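Local atomic coordinates of uncharacterized protein PF1083 (Pyrococcus furiosus, PDB entry 3NRN), a protein that is of uncharacterized function but binds adenosine monophosphate and probably acts as an oxidoreductase of the flavin-containing amine oxidase family. Residues A[287-291]-A[292-296]; A[196-199]-A[200-204]. One frame throughout, in Å; residues are numbered along the deposited sequence.

Contact 1. Residues A[287-291]-A[292-296]; sequences VFTPG and LMING
The carbonyl O of V287 lies 3.0 Å from CA of G296, so close that a side chain on G296 would run into it. F288 pairs with the same glycine as an antiparallel non-hydrogen-bonded bridge, while its ring is turned to F151 of helix 142-156. T289 supplies two of the three hydrogen bonds. Its N donates almost straight (168°) to N295 O at 3.1 Å, and its OG1 donates to I294 O at 2.8 Å, the latter from above the carbonyl plane. With OG1 set between the backbone N and the carbonyl carbon (chi1 59°), the hydroxyl reaches inward across the loop, and CB meets CD1 of L292 at 3.9 Å. A valine here would probably keep that apolar touch but leave I294 O without its hydroxyl donor and the two arms less firmly tied. These bonds lie inside the connection of a beta hairpin, strands 286-288 and 296-298, which starts with a type II turn closed by L292 N on T289 O (3.2 Å). P290 takes the second turn position, its ring packed on V147 and I87. G291 follows with phi 100°, where a CB would jam against the carbonyl O of P290.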
# COMPACT_ATOMS: atom_id res chain seq x y z
N VAL A 287 -2.48 12.86 -10.03
CA VAL A 287 -1.65 13.93 -10.57
C VAL A 287 -0.31 14.00 -9.85
O VAL A 287 -0.26 14.26 -8.65
CB VAL A 287 -2.34 15.31 -10.44
CG1 VAL A 287 -1.44 16.40 -11.03
CG2 VAL A 287 -3.69 15.29 -11.15
N PHE A 288 0.76 13.76 -10.60
CA PHE A 288 2.10 13.84 -10.03
C PHE A 288 2.47 15.32 -9.93
O PHE A 288 2.11 16.10 -10.80
CB PHE A 288 3.09 13.09 -10.92
CG PHE A 288 2.95 11.60 -10.83
CD1 PHE A 288 3.46 10.91 -9.74
CD2 PHE A 288 2.26 10.89 -11.82
CE1 PHE A 288 3.29 9.53 -9.63
CE2 PHE A 288 2.08 9.51 -11.71
CZ PHE A 288 2.60 8.83 -10.61
N THR A 289 3.19 15.69 -8.88
CA THR A 289 3.56 17.08 -8.68
C THR A 289 5.07 17.30 -8.58
O THR A 289 5.58 17.71 -7.54
CB THR A 289 2.89 17.64 -7.41
OG1 THR A 289 3.29 16.85 -6.28
CG2 THR A 289 1.36 17.57 -7.54
N PRO A 290 5.79 17.03 -9.67
CA PRO A 290 7.25 17.22 -9.65
C PRO A 290 7.60 18.65 -9.24
O PRO A 290 6.97 19.61 -9.69
CB PRO A 290 7.66 16.90 -11.09
CG PRO A 290 6.45 17.33 -11.88
CD PRO A 290 5.31 16.79 -11.05
N GLY A 291 8.60 18.79 -8.37
CA GLY A 291 9.01 20.11 -7.93
C GLY A 291 8.47 20.53 -6.58
O GLY A 291 9.05 21.40 -5.95
N LEU A 292 7.37 19.93 -6.14
CA LEU A 292 6.78 20.29 -4.84
C LEU A 292 7.17 19.27 -3.77
O LEU A 292 7.68 18.19 -4.09
CB LEU A 292 5.25 20.35 -4.95
CG LEU A 292 4.61 21.15 -6.10
CD1 LEU A 292 3.10 21.19 -5.88
CD2 LEU A 292 5.17 22.57 -6.17
N MSE A 293 6.96 19.61 -2.50
CA MSE A 293 7.27 18.67 -1.42
C MSE A 293 6.21 17.58 -1.56
O MSE A 293 6.51 16.39 -1.43
CB MSE A 293 7.21 19.35 -0.03
CG MSE A 293 7.94 18.55 1.08
SE MSE A 293 8.19 19.41 2.68
CE MSE A 293 9.65 20.37 2.32
N ILE A 294 4.97 17.98 -1.84
CA ILE A 294 3.88 17.03 -2.07
C ILE A 294 4.36 16.22 -3.28
O ILE A 294 5.04 16.76 -4.15
CB ILE A 294 2.54 17.73 -2.47
CG1 ILE A 294 1.97 18.54 -1.30
CG2 ILE A 294 1.53 16.70 -2.96
CD1 ILE A 294 1.72 17.74 -0.06
N ASN A 295 4.01 14.94 -3.33
CA ASN A 295 4.45 14.08 -4.43
C ASN A 295 3.38 13.87 -5.49
O ASN A 295 3.68 13.58 -6.65
CB ASN A 295 4.89 12.72 -3.88
CG ASN A 295 6.01 12.84 -2.88
OD1 ASN A 295 5.95 12.28 -1.79
ND2 ASN A 295 7.05 13.58 -3.24
N GLY A 296 2.13 14.01 -5.07
CA GLY A 296 1.02 13.84 -5.98
C GLY A 296 -0.30 13.85 -5.24
O GLY A 296 -0.32 13.87 -4.01

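Contact 2. Residues A[196-199]-A[200-204]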
# COMPACT_ATOMS: atom_id res chain seq x y z
N GLU A 196 -14.35 -9.55 5.51
CA GLU A 196 -14.97 -9.94 6.78
C GLU A 196 -16.14 -10.90 6.51
O GLU A 196 -16.31 -11.90 7.21
CB GLU A 196 -15.48 -8.71 7.54
CG GLU A 196 -16.37 -9.04 8.74
CD GLU A 196 -16.76 -7.80 9.55
OE1 GLU A 196 -17.26 -6.83 8.96
OE2 GLU A 196 -16.57 -7.81 10.78
N ARG A 197 -16.94 -10.58 5.49
CA ARG A 197 -18.07 -11.43 5.14
C ARG A 197 -17.61 -12.81 4.69
O ARG A 197 -18.19 -13.82 5.07
CB ARG A 197 -18.89 -10.79 4.02
CG ARG A 197 -19.92 -11.73 3.38
CD ARG A 197 -20.58 -11.10 2.16
NE ARG A 197 -19.69 -11.04 1.00
CZ ARG A 197 -19.25 -12.10 0.32
NH1 ARG A 197 -19.63 -13.32 0.68
NH2 ARG A 197 -18.45 -11.95 -0.73
N ILE A 198 -16.55 -12.84 3.88
CA ILE A 198 -16.04 -14.09 3.36
C ILE A 198 -15.50 -15.00 4.46
O ILE A 198 -15.66 -16.22 4.40
CB ILE A 198 -14.94 -13.84 2.31
CG1 ILE A 198 -15.55 -13.15 1.09
CG2 ILE A 198 -14.26 -15.15 1.92
CD1 ILE A 198 -14.53 -12.58 0.13
N ILE A 199 -14.84 -14.40 5.44
CA ILE A 199 -14.29 -15.16 6.56
C ILE A 199 -15.42 -15.72 7.44
O ILE A 199 -15.38 -16.88 7.85
CB ILE A 199 -13.38 -14.27 7.44
CG1 ILE A 199 -12.17 -13.81 6.64
CG2 ILE A 199 -12.92 -15.05 8.68
CD1 ILE A 199 -11.27 -12.85 7.40
N MSE A 200 -16.41 -14.89 7.72
CA MSE A 200 -17.51 -15.32 8.57
C MSE A 200 -18.41 -16.35 7.90
O MSE A 200 -18.97 -17.22 8.57
CB MSE A 200 -18.32 -14.11 9.03
CG MSE A 200 -17.49 -13.09 9.82
SE MSE A 200 -16.75 -13.79 11.33
CE MSE A 200 -15.27 -14.53 10.74
N GLU A 201 -18.55 -16.27 6.58
CA GLU A 201 -19.39 -17.23 5.87
C GLU A 201 -18.63 -18.52 5.58
O GLU A 201 -19.19 -19.47 5.03
CB GLU A 201 -19.93 -16.61 4.58
CG GLU A 201 -20.63 -15.28 4.81
CD GLU A 201 -21.46 -14.81 3.63
OE1 GLU A 201 -21.06 -15.07 2.47
OE2 GLU A 201 -22.50 -14.17 3.86
N ASN A 202 -17.36 -18.57 5.95
CA ASN A 202 -16.57 -19.76 5.72
C ASN A 202 -16.04 -20.36 7.02
O ASN A 202 -14.89 -20.80 7.09
CB ASN A 202 -15.41 -19.46 4.77
CG ASN A 202 -15.85 -19.42 3.32
OD1 ASN A 202 -16.06 -20.46 2.70
ND2 ASN A 202 -16.01 -18.22 2.78
N LYS A 203 -16.90 -20.35 8.04
CA LYS A 203 -16.58 -20.91 9.35
C LYS A 203 -15.50 -20.21 10.16
O LYS A 203 -15.08 -20.71 11.20
CB LYS A 203 -16.22 -22.39 9.19
CG LYS A 203 -17.37 -23.27 8.70
CD LYS A 203 -16.90 -24.67 8.36
CE LYS A 203 -18.08 -25.62 8.14
NZ LYS A 203 -19.04 -25.13 7.11
N GLY A 204 -15.05 -19.04 9.71
CA GLY A 204 -14.00 -18.34 10.44
C GLY A 204 -14.48 -17.47 11.58
O GLY A 204 -15.68 -17.20 11.72
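The side chains of I198 and N202 run alongside each other at the C-terminal end of helix 188-200, and here the contact is tightest. ND2 of N202 donates to I198 O at 2.6 Å with an N-H...O angle of 170°; the oxygen sits in the plane of the amide, which fixes how that group is turned, and the same nitrogen rests 3.6 Å from CG2 of I198. The next carbonyl, I199 O, is gripped twice: G204 N reaches it at 2.9 Å and N202 N at 3.2 Å, from opposite faces of the carbonyl plane. The bond from G204 spans five residues, since K203, with left-handed backbone angles (phi 67°), turns the chain back over the helix end. A CB on G204 would collide with CG2 of I199, whose side chain packs on L13 and A17 of helix 10-21 and on I206 of strand 205-207. The helix thereby meets the edge strand of the Rossmann-type parallel sheet.

The outer side is looser. R197 has CG anti to the backbone N, and a turn at chi3 (73°) brings NH1 to OE1 of E201 at 2.9 Å, a salt bridge between residues four apart. The carboxylate oxygen lies in the guanidinium plane, yet NH1 meets it from above the carboxylate plane, and the exposed E201 shares the arginine with E194, which binds NH2. The terminal carbonyls are thus met by backbone N-H groups and a neutral amide, whereas the acidic side chain, which the helix end would probably disfavour, is likely to be offset by R197.

Overall arrangement
Contact 1 and contact 2 belong to different sheets and lie on opposite sides of the chain's centre, with their own centres 41 Å apart and nearest atoms about 29 Å apart; they do not touch. Residues 196-204 lead into the edge of the five-stranded parallel sheet, and residues 287-296 link two neighbouring strands of the seven-stranded mixed sheet. Only contact 2 approaches the nucleotide: the side chain of E196 is about 12 Å from the bound AMP and about 9 Å from the side chain of E30, an AMP-binding residue. Contact 2 thus lies near the nucleotide pocket, but none of its residues is among those lining it. The AMP probably marks where the AMP moiety of FAD would sit, as in flavin-containing relatives.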